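Local coordinates for single-strand DNA-binding protein (PDB 3BTP) that binds single-stranded but not double-stranded DNA whatever its sequence and mediates the nuclear uptake of the transferred T-DNA strand in crown gall tumour formation, at residues Leu387-Val396 against Gly428-His438; Ser317-Arg325 against Val371-Pro379. All blocks are in the same frame, centred on the assembly; numbering follows the deposited sequence.

Contact 1: Leu387-Val396 against Gly428-His438; sequences LKEGKLWDRV and GLPVSMGRQSH
Gln436 lies across one face of the Trp393 indole, its amide plane stacked only 5° from the ring plane. Its CB stands over the six-membered ring in a CH-pi contact, 3.6 Å from the ring centroid, while CG and CD run on over the five-membered ring. A bend at chi2 (-86°) lays the amide flat over the NE1 side of the indole. Gly390 O sits in the indole plane at its edge. At the far end, Trp393 CH2 approaches one face of the His438 imidazole; the rings are oblique, with planes at 44°, and Asp394 OD2 lies at the edge of this poorly ordered imidazole, in its plane. The segments leave two helices, 382-388 and 417-427, that both end in Schellman motifs, with Gly390 and Gly428 as the positive-phi residues. The strands they lead to, 396-399 and 453-456, belong to one eight-stranded antiparallel barrel.

Where the indole joins its backbone, at Trp393 CB, the contact becomes apolar. Met433, extended beyond CG, slides its thioether past Trp393 CB, and its CE reaches Leu387 O and Lys391 O, each at 3.5 Å. Leu387 CB packs on Leu429 CD2, and Val396 CG2 meets Met433 SD nearly crosswise. The Pro430 ring lies against the end of helix 382-388, with CD 3.3 Å from Leu387 O. Pro409 and Met424 also pack against Met433.

A water knits the polar margin together: it donates to Gly390 O, accepts from Gln436 NE2 at 2.6 Å and is shared with Ser432 OG, tying the stacked amide to the glycine turn. At the end of the contact farthest from His438, Lys388 bends at chi2 and sends NZ to Gly428 O, 2.7 Å away, meeting a lone pair in the carbonyl plane.

Contact 2: Ser317-Arg325 against Val371-Pro379; sequences SKYLESWER and VDYLLQNLP
Helices 317-323 and 371-377 pack antiparallel, their N-to-C directions 156° apart and their axes 9.7 Å apart at closest approach. The first follows strand 314-316 of a four-stranded sheet and the second follows barrel strand 367-370, so the pair bridges two parts of the fold. The backbones come nearest where Ser322 faces Tyr373, with CA atoms 5.4 Å apart. Here Ser322 enters, knob into hole, among Asp372, Tyr373, Gln376 and Asn377. Its OG, held between the backbone N and the carbonyl carbon (chi1 78°), lies 2.8 Å from Asn377 OD1 and equally close to Tyr319 O, so its single proton has two possible acceptors. The Asn377 amide also touches both tyrosines: ND2 lies at the edge of the Tyr319 ring, in plane, and OD1 over one face of Tyr373.

The two tyrosines cross obliquely, planes at 58°, and their OH atoms form a hydrogen bond of 2.8 Å. Trp323 runs alongside Tyr373, and the chain of another protein packs near both. On the other flank, just beyond the helix end, Arg325 bends back at chi2. Its NH2 donates a nearly straight, 3.3 Å hydrogen bond, part of a salt bridge, to Asp372 OD2 from above the carboxylate plane. This interface therefore mixes aromatic packing with polar pairing: hydroxyl and amide groups meet inside, and an ion pair closes a more exposed margin.

Overall arrangement
Helix 371-377 joins the two contacts. One of its sides meets helix 317-323 in contact 2, while Leu374, Leu375 and Val371 pack against Leu387, Lys388, Gly428 and Leu429 of contact 1. Their centres are 20 Å apart, contact 2 about 8 Å from the centre of the chain and contact 1 about 26 Å. Both are partly buried, yet the more central one has more direct polar pairing between side chains, hydroxyl, amide and ionic. Contact 1, farther out, combines methionine, leucine and indole packing with water-mediated bonds where helix ends turn into loops. Contact 2 spans from the barrel side to the four-stranded sheet that includes strand 314-316; contact 1 joins elements around the barrel.

Contact 1: Leu387-Val396 against Gly428-His438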
loop_
_atom_site.group_PDB
_atom_site.type_symbol
_atom_site.label_atom_id
_atom_site.label_comp_id
_atom_site.label_asym_id
_atom_site.label_seq_id
_atom_site.Cartn_x
_atom_site.Cartn_y
_atom_site.Cartn_z
ATOM N N LEU A 387 17.603 1.642 11.786
ATOM C CA LEU A 387 17.707 0.166 11.561
ATOM C C LEU A 387 18.955 -0.256 10.784
ATOM O O LEU A 387 19.540 -1.299 11.067
ATOM C CB LEU A 387 16.450 -0.408 10.868
ATOM C CG LEU A 387 15.145 -0.422 11.689
ATOM C CD1 LEU A 387 13.853 -0.507 10.832
ATOM C CD2 LEU A 387 15.124 -1.494 12.746
ATOM N N LYS A 388 19.301 0.520 9.758
ATOM C CA LYS A 388 20.491 0.315 8.944
ATOM C C LYS A 388 21.763 0.436 9.756
ATOM O O LYS A 388 22.730 -0.190 9.438
ATOM C CB LYS A 388 20.573 1.328 7.783
ATOM C CG LYS A 388 19.711 0.997 6.502
ATOM C CD LYS A 388 20.215 -0.311 5.837
ATOM C CE LYS A 388 19.647 -0.553 4.442
ATOM N NZ LYS A 388 19.761 -2.058 4.213
ATOM N N GLU A 389 21.771 1.271 10.782
ATOM C CA GLU A 389 22.931 1.420 11.646
ATOM C C GLU A 389 22.926 0.412 12.813
ATOM O O GLU A 389 23.794 0.503 13.684
ATOM C CB GLU A 389 22.945 2.856 12.228
ATOM C CG GLU A 389 23.034 3.940 11.147
ATOM C CD GLU A 389 22.494 5.383 11.543
ATOM O OE1 GLU A 389 21.997 5.666 12.677
ATOM O OE2 GLU A 389 22.536 6.252 10.635
ATOM N N GLY A 390 21.928 -0.478 12.899
ATOM C CA GLY A 390 21.877 -1.428 13.975
ATOM C C GLY A 390 21.187 -0.962 15.226
ATOM O O GLY A 390 21.245 -1.620 16.245
ATOM N N LYS A 391 20.515 0.173 15.167
ATOM C CA LYS A 391 19.740 0.650 16.345
ATOM C C LYS A 391 18.303 0.050 16.338
ATOM O O LYS A 391 17.871 -0.553 15.347
ATOM C CB LYS A 391 19.677 2.185 16.392
ATOM C CG LYS A 391 21.082 2.893 16.376
ATOM C CD LYS A 391 20.993 4.202 15.583
ATOM C CE LYS A 391 22.028 5.186 16.019
ATOM N NZ LYS A 391 23.267 4.894 15.232
ATOM N N LEU A 392 17.604 0.204 17.443
ATOM C CA LEU A 392 16.222 -0.219 17.581
ATOM C C LEU A 392 16.092 -1.774 17.477
ATOM O O LEU A 392 15.046 -2.260 17.152
ATOM C CB LEU A 392 15.349 0.496 16.512
ATOM C CG LEU A 392 15.326 2.049 16.287
ATOM C CD1 LEU A 392 14.366 2.454 15.190
ATOM C CD2 LEU A 392 14.957 2.785 17.541
ATOM N N TRP A 393 17.181 -2.508 17.733
ATOM C CA TRP A 393 17.217 -3.960 17.685
ATOM C C TRP A 393 16.330 -4.563 18.750
ATOM O O TRP A 393 15.958 -5.752 18.601
ATOM C CB TRP A 393 18.660 -4.497 17.884
ATOM C CG TRP A 393 19.378 -3.885 19.077
ATOM C CD1 TRP A 393 20.260 -2.839 19.025
ATOM C CD2 TRP A 393 19.227 -4.198 20.490
ATOM N NE1 TRP A 393 20.706 -2.507 20.290
ATOM C CE2 TRP A 393 20.095 -3.318 21.208
ATOM C CE3 TRP A 393 18.520 -5.179 21.205
ATOM C CZ2 TRP A 393 20.266 -3.382 22.628
ATOM C CZ3 TRP A 393 18.646 -5.229 22.610
ATOM C CH2 TRP A 393 19.512 -4.319 23.313
ATOM N N ASP A 394 16.002 -3.824 19.822
ATOM C CA ASP A 394 15.075 -4.377 20.805
ATOM C C ASP A 394 13.584 -4.275 20.359
ATOM O O ASP A 394 12.673 -4.763 21.047
ATOM C CB ASP A 394 15.226 -3.718 22.159
ATOM C CG ASP A 394 14.705 -2.309 22.146
ATOM O OD1 ASP A 394 15.285 -1.478 21.366
ATOM O OD2 ASP A 394 13.730 -2.037 22.900
ATOM N N ARG A 395 13.350 -3.674 19.188
ATOM C CA ARG A 395 12.011 -3.612 18.659
ATOM C C ARG A 395 11.862 -4.548 17.407
ATOM O O ARG A 395 10.823 -4.638 16.808
ATOM C CB ARG A 395 11.726 -2.137 18.358
ATOM C CG ARG A 395 11.384 -1.338 19.587
ATOM C CD ARG A 395 11.152 0.128 19.259
ATOM N NE ARG A 395 10.557 0.797 20.440
ATOM C CZ ARG A 395 9.267 1.070 20.649
ATOM N NH1 ARG A 395 8.319 0.767 19.739
ATOM N NH2 ARG A 395 8.918 1.697 21.772
ATOM N N VAL A 396 12.909 -5.274 17.074
ATOM C CA VAL A 396 12.957 -6.092 15.864
ATOM C C VAL A 396 12.704 -7.557 16.210
ATOM O O VAL A 396 13.217 -8.023 17.237
ATOM C CB VAL A 396 14.340 -5.933 15.143
ATOM C CG1 VAL A 396 14.536 -6.968 14.052
ATOM C CG2 VAL A 396 14.469 -4.484 14.574
ATOM N N GLY A 428 18.127 -6.692 4.541
ATOM C CA GLY A 428 18.892 -5.439 4.633
ATOM C C GLY A 428 19.220 -4.931 6.029
ATOM O O GLY A 428 19.466 -3.753 6.231
ATOM N N LEU A 429 19.272 -5.834 7.000
ATOM C CA LEU A 429 19.654 -5.477 8.350
ATOM C C LEU A 429 21.088 -5.922 8.615
ATOM O O LEU A 429 21.557 -6.940 8.022
ATOM C CB LEU A 429 18.662 -6.052 9.388
ATOM C CG LEU A 429 17.261 -5.393 9.433
ATOM C CD1 LEU A 429 16.408 -6.142 10.358
ATOM C CD2 LEU A 429 17.257 -3.915 9.857
ATOM N N PRO A 430 21.809 -5.148 9.458
ATOM C CA PRO A 430 23.191 -5.572 9.802
ATOM C C PRO A 430 23.203 -6.676 10.881
ATOM O O PRO A 430 22.445 -6.610 11.838
ATOM C CB PRO A 430 23.852 -4.270 10.262
ATOM C CG PRO A 430 22.648 -3.517 10.970
ATOM C CD PRO A 430 21.418 -3.876 10.126
ATOM N N VAL A 431 24.045 -7.694 10.671
ATOM C CA VAL A 431 24.260 -8.819 11.564
ATOM C C VAL A 431 24.680 -8.498 13.027
ATOM O O VAL A 431 24.499 -9.329 13.924
ATOM C CB VAL A 431 25.203 -9.836 10.898
ATOM C CG1 VAL A 431 24.564 -10.378 9.599
ATOM C CG2 VAL A 431 26.621 -9.190 10.669
ATOM N N SER A 432 25.185 -7.291 13.275
ATOM C CA SER A 432 25.436 -6.768 14.648
ATOM C C SER A 432 24.201 -6.797 15.611
ATOM O O SER A 432 24.350 -6.893 16.828
ATOM C CB SER A 432 25.950 -5.323 14.531
ATOM O OG SER A 432 24.878 -4.365 14.393
ATOM N N MET A 433 22.977 -6.766 15.062
ATOM C CA MET A 433 21.747 -6.890 15.898
ATOM C C MET A 433 21.663 -8.211 16.660
ATOM O O MET A 433 21.001 -8.296 17.704
ATOM C CB MET A 433 20.469 -6.792 15.026
ATOM C CG MET A 433 20.236 -5.449 14.380
ATOM S SD MET A 433 18.496 -5.201 13.952
ATOM C CE MET A 433 18.452 -3.462 13.539
ATOM N N GLY A 434 22.303 -9.237 16.132
ATOM C CA GLY A 434 22.283 -10.518 16.771
ATOM C C GLY A 434 23.301 -10.741 17.888
ATOM O O GLY A 434 23.394 -11.860 18.387
ATOM N N ARG A 435 24.079 -9.709 18.258
ATOM C CA ARG A 435 24.972 -9.766 19.441
ATOM C C ARG A 435 24.563 -8.742 20.470
ATOM O O ARG A 435 25.401 -8.262 21.196
ATOM C CB ARG A 435 26.466 -9.606 19.085
ATOM C CG ARG A 435 26.796 -8.385 18.252
ATOM C CD ARG A 435 28.263 -7.847 18.460
ATOM N NE ARG A 435 28.648 -6.868 17.419
ATOM C CZ ARG A 435 28.517 -5.539 17.533
ATOM N NH1 ARG A 435 27.988 -4.995 18.647
ATOM N NH2 ARG A 435 28.928 -4.748 16.533
ATOM N N GLN A 436 23.274 -8.416 20.527
ATOM C CA GLN A 436 22.751 -7.411 21.462
ATOM C C GLN A 436 21.728 -8.049 22.399
ATOM O O GLN A 436 20.942 -8.879 21.958
ATOM C CB GLN A 436 22.042 -6.295 20.679
ATOM C CG GLN A 436 22.810 -5.715 19.502
ATOM C CD GLN A 436 23.741 -4.613 19.932
ATOM O OE1 GLN A 436 24.051 -4.490 21.123
ATOM N NE2 GLN A 436 24.180 -3.781 18.975
ATOM N N SER A 437 21.709 -7.651 23.673
ATOM C CA SER A 437 20.666 -8.119 24.636
ATOM C C SER A 437 20.559 -7.256 25.931
ATOM O O SER A 437 21.576 -6.845 26.487
ATOM C CB SER A 437 20.779 -9.637 24.967
ATOM O OG SER A 437 22.132 -10.067 25.205
ATOM N N HIS A 438 19.327 -6.990 26.376
ATOM C CA HIS A 438 19.057 -6.264 27.622
ATOM C C HIS A 438 19.237 -7.201 28.856
ATOM O O HIS A 438 19.550 -8.395 28.695
ATOM C CB HIS A 438 17.627 -5.649 27.604
ATOM C CG HIS A 438 17.507 -4.315 26.889
ATOM N ND1 HIS A 438 16.484 -4.037 26.000
ATOM C CD2 HIS A 438 18.239 -3.174 26.980
ATOM C CE1 HIS A 438 16.606 -2.794 25.561
ATOM N NE2 HIS A 438 17.666 -2.248 26.134
HETATM O O HOH W 1 25.652 -2.214 12.802
HETATM O O HOH W 2 23.131 -3.664 16.545
#

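Contact 2: Ser317-Arg325 against Val371-Pro379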
loop_
_atom_site.group_PDB
_atom_site.type_symbol
_atom_site.label_atom_id
_atom_site.label_comp_id
_atom_site.label_asym_id
_atom_site.label_seq_id
_atom_site.Cartn_x
_atom_site.Cartn_y
_atom_site.Cartn_z
ATOM N N SER A 317 4.078 -1.649 -9.688
ATOM C CA SER A 317 4.162 -3.110 -9.507
ATOM C C SER A 317 5.059 -3.536 -8.301
ATOM O O SER A 317 4.671 -4.413 -7.490
ATOM C CB SER A 317 4.635 -3.717 -10.853
ATOM O OG SER A 317 6.053 -3.589 -10.975
ATOM N N LYS A 318 6.222 -2.911 -8.147
ATOM C CA LYS A 318 7.087 -3.170 -6.970
ATOM C C LYS A 318 6.498 -2.665 -5.652
ATOM O O LYS A 318 6.650 -3.292 -4.622
ATOM C CB LYS A 318 8.470 -2.522 -7.189
ATOM C CG LYS A 318 9.117 -2.944 -8.492
ATOM C CD LYS A 318 10.654 -2.559 -8.597
ATOM C CE LYS A 318 11.306 -3.479 -9.781
ATOM N NZ LYS A 318 12.552 -4.228 -9.383
ATOM N N TYR A 319 5.849 -1.500 -5.649
ATOM C CA TYR A 319 5.069 -1.120 -4.460
ATOM C C TYR A 319 4.038 -2.235 -4.028
ATOM O O TYR A 319 3.923 -2.623 -2.849
ATOM C CB TYR A 319 4.329 0.208 -4.636
ATOM C CG TYR A 319 3.684 0.570 -3.329
ATOM C CD1 TYR A 319 4.461 0.878 -2.223
ATOM C CD2 TYR A 319 2.304 0.505 -3.166
ATOM C CE1 TYR A 319 3.890 1.192 -1.001
ATOM C CE2 TYR A 319 1.699 0.821 -1.954
ATOM C CZ TYR A 319 2.503 1.131 -0.865
ATOM O OH TYR A 319 1.934 1.456 0.351
ATOM N N LEU A 320 3.278 -2.720 -4.988
ATOM C CA LEU A 320 2.291 -3.797 -4.727
ATOM C C LEU A 320 2.951 -5.070 -4.140
ATOM O O LEU A 320 2.472 -5.611 -3.163
ATOM C CB LEU A 320 1.551 -4.137 -6.040
ATOM C CG LEU A 320 0.551 -3.103 -6.597
ATOM C CD1 LEU A 320 -0.048 -3.570 -7.958
ATOM C CD2 LEU A 320 -0.535 -2.793 -5.596
ATOM N N GLU A 321 4.062 -5.515 -4.722
ATOM C CA GLU A 321 4.797 -6.663 -4.202
ATOM C C GLU A 321 5.355 -6.431 -2.826
ATOM O O GLU A 321 5.316 -7.358 -1.995
ATOM C CB GLU A 321 6.002 -7.032 -5.109
ATOM C CG GLU A 321 5.580 -7.596 -6.421
ATOM C CD GLU A 321 4.883 -8.920 -6.226
ATOM O OE1 GLU A 321 5.493 -9.849 -5.633
ATOM O OE2 GLU A 321 3.715 -9.015 -6.631
ATOM N N SER A 322 5.923 -5.239 -2.563
ATOM C CA SER A 322 6.343 -4.911 -1.157
ATOM C C SER A 322 5.167 -4.925 -0.168
ATOM O O SER A 322 5.365 -5.109 1.029
ATOM C CB SER A 322 7.045 -3.524 -1.068
ATOM O OG SER A 322 6.104 -2.436 -1.092
ATOM N N TRP A 323 3.947 -4.624 -0.622
ATOM C CA TRP A 323 2.774 -4.712 0.248
ATOM C C TRP A 323 2.414 -6.194 0.555
ATOM O O TRP A 323 2.214 -6.571 1.737
ATOM C CB TRP A 323 1.587 -3.971 -0.375
ATOM C CG TRP A 323 0.343 -4.028 0.491
ATOM C CD1 TRP A 323 -0.661 -4.960 0.436
ATOM C CD2 TRP A 323 -0.018 -3.108 1.541
ATOM N NE1 TRP A 323 -1.614 -4.676 1.377
ATOM C CE2 TRP A 323 -1.251 -3.547 2.067
ATOM C CE3 TRP A 323 0.560 -1.933 2.036
ATOM C CZ2 TRP A 323 -1.914 -2.871 3.065
ATOM C CZ3 TRP A 323 -0.057 -1.271 3.070
ATOM C CH2 TRP A 323 -1.290 -1.739 3.586
ATOM N N GLU A 324 2.365 -7.043 -0.486
ATOM C CA GLU A 324 2.081 -8.480 -0.327
ATOM C C GLU A 324 2.702 -9.139 -1.524
ATOM O O GLU A 324 2.288 -8.838 -2.640
ATOM C CB GLU A 324 0.538 -8.781 -0.350
ATOM C CG GLU A 324 0.072 -10.349 -0.167
ATOM C CD GLU A 324 -1.306 -10.760 -0.938
ATOM O OE1 GLU A 324 -2.390 -10.169 -0.617
ATOM O OE2 GLU A 324 -1.283 -11.644 -1.906
ATOM N N ARG A 325 3.614 -10.077 -1.325
ATOM C CA ARG A 325 4.175 -10.832 -2.442
ATOM C C ARG A 325 3.084 -11.516 -3.236
ATOM O O ARG A 325 2.165 -12.034 -2.654
ATOM C CB ARG A 325 5.183 -11.851 -1.935
ATOM C CG ARG A 325 6.494 -11.211 -1.571
ATOM C CD ARG A 325 6.397 -10.188 -0.318
ATOM N NE ARG A 325 7.499 -9.189 -0.301
ATOM C CZ ARG A 325 8.375 -9.060 -1.306
ATOM N NH1 ARG A 325 8.241 -9.806 -2.408
ATOM N NH2 ARG A 325 9.356 -8.165 -1.240
ATOM N N VAL A 371 9.997 -4.860 7.899
ATOM C CA VAL A 371 11.236 -4.153 7.617
ATOM C C VAL A 371 11.543 -3.886 6.126
ATOM O O VAL A 371 11.995 -2.818 5.765
ATOM C CB VAL A 371 12.450 -4.931 8.322
ATOM C CG1 VAL A 371 13.810 -4.470 7.842
ATOM C CG2 VAL A 371 12.328 -4.877 9.918
ATOM N N ASP A 372 11.391 -4.911 5.302
ATOM C CA ASP A 372 11.406 -4.820 3.875
ATOM C C ASP A 372 10.523 -3.693 3.277
ATOM O O ASP A 372 10.996 -2.870 2.477
ATOM C CB ASP A 372 10.923 -6.159 3.339
ATOM C CG ASP A 372 10.769 -6.151 1.826
ATOM O OD1 ASP A 372 11.817 -6.082 1.154
ATOM O OD2 ASP A 372 9.591 -6.175 1.321
ATOM N N TYR A 373 9.244 -3.682 3.624
ATOM C CA TYR A 373 8.360 -2.554 3.322
ATOM C C TYR A 373 9.008 -1.184 3.659
ATOM O O TYR A 373 9.102 -0.276 2.832
ATOM C CB TYR A 373 6.993 -2.735 4.060
ATOM C CG TYR A 373 5.983 -1.686 3.715
ATOM C CD1 TYR A 373 5.164 -1.798 2.564
ATOM C CD2 TYR A 373 5.866 -0.564 4.483
ATOM C CE1 TYR A 373 4.217 -0.805 2.220
ATOM C CE2 TYR A 373 4.961 0.458 4.142
ATOM C CZ TYR A 373 4.158 0.339 3.019
ATOM O OH TYR A 373 3.272 1.373 2.790
ATOM N N LEU A 374 9.415 -1.039 4.902
ATOM C CA LEU A 374 10.026 0.170 5.336
ATOM C C LEU A 374 11.286 0.570 4.559
ATOM O O LEU A 374 11.388 1.712 4.092
ATOM C CB LEU A 374 10.269 0.087 6.834
ATOM C CG LEU A 374 10.515 1.328 7.670
ATOM C CD1 LEU A 374 9.312 2.336 7.693
ATOM C CD2 LEU A 374 10.916 0.855 9.098
ATOM N N LEU A 375 12.235 -0.335 4.426
ATOM C CA LEU A 375 13.489 -0.065 3.770
ATOM C C LEU A 375 13.381 0.158 2.249
ATOM O O LEU A 375 14.173 0.930 1.685
ATOM C CB LEU A 375 14.485 -1.208 4.015
ATOM C CG LEU A 375 15.427 -1.061 5.226
ATOM C CD1 LEU A 375 14.740 -0.797 6.610
ATOM C CD2 LEU A 375 16.312 -2.267 5.306
ATOM N N GLN A 376 12.431 -0.530 1.592
ATOM C CA GLN A 376 12.201 -0.392 0.162
ATOM C C GLN A 376 11.534 0.948 -0.122
ATOM O O GLN A 376 11.841 1.663 -1.087
ATOM C CB GLN A 376 11.303 -1.573 -0.395
ATOM C CG GLN A 376 11.858 -2.222 -1.711
ATOM C CD GLN A 376 10.944 -2.030 -2.951
ATOM O OE1 GLN A 376 10.166 -2.922 -3.274
ATOM N NE2 GLN A 376 11.050 -0.875 -3.651
ATOM N N ASN A 377 10.560 1.251 0.683
ATOM C CA ASN A 377 9.626 2.299 0.346
ATOM C C ASN A 377 9.970 3.655 1.016
ATOM O O ASN A 377 9.540 4.707 0.532
ATOM C CB ASN A 377 8.209 1.875 0.699
ATOM C CG ASN A 377 7.678 0.830 -0.230
ATOM O OD1 ASN A 377 7.137 -0.145 0.216
ATOM N ND2 ASN A 377 7.840 1.018 -1.520
ATOM N N LEU A 378 10.683 3.623 2.151
ATOM C CA LEU A 378 11.053 4.903 2.799
ATOM C C LEU A 378 12.523 4.797 3.197
ATOM O O LEU A 378 12.838 4.739 4.388
ATOM C CB LEU A 378 10.202 5.183 4.040
ATOM C CG LEU A 378 8.685 5.447 3.986
ATOM C CD1 LEU A 378 7.924 4.157 3.797
ATOM C CD2 LEU A 378 8.276 6.120 5.321
ATOM N N PRO A 379 13.432 4.794 2.195
ATOM C CA PRO A 379 14.877 4.574 2.419
ATOM C C PRO A 379 15.535 5.708 3.279
ATOM O O PRO A 379 16.625 5.511 3.827
ATOM C CB PRO A 379 15.458 4.559 0.991
ATOM C CG PRO A 379 14.473 5.465 0.201
ATOM C CD PRO A 379 13.114 5.106 0.781
#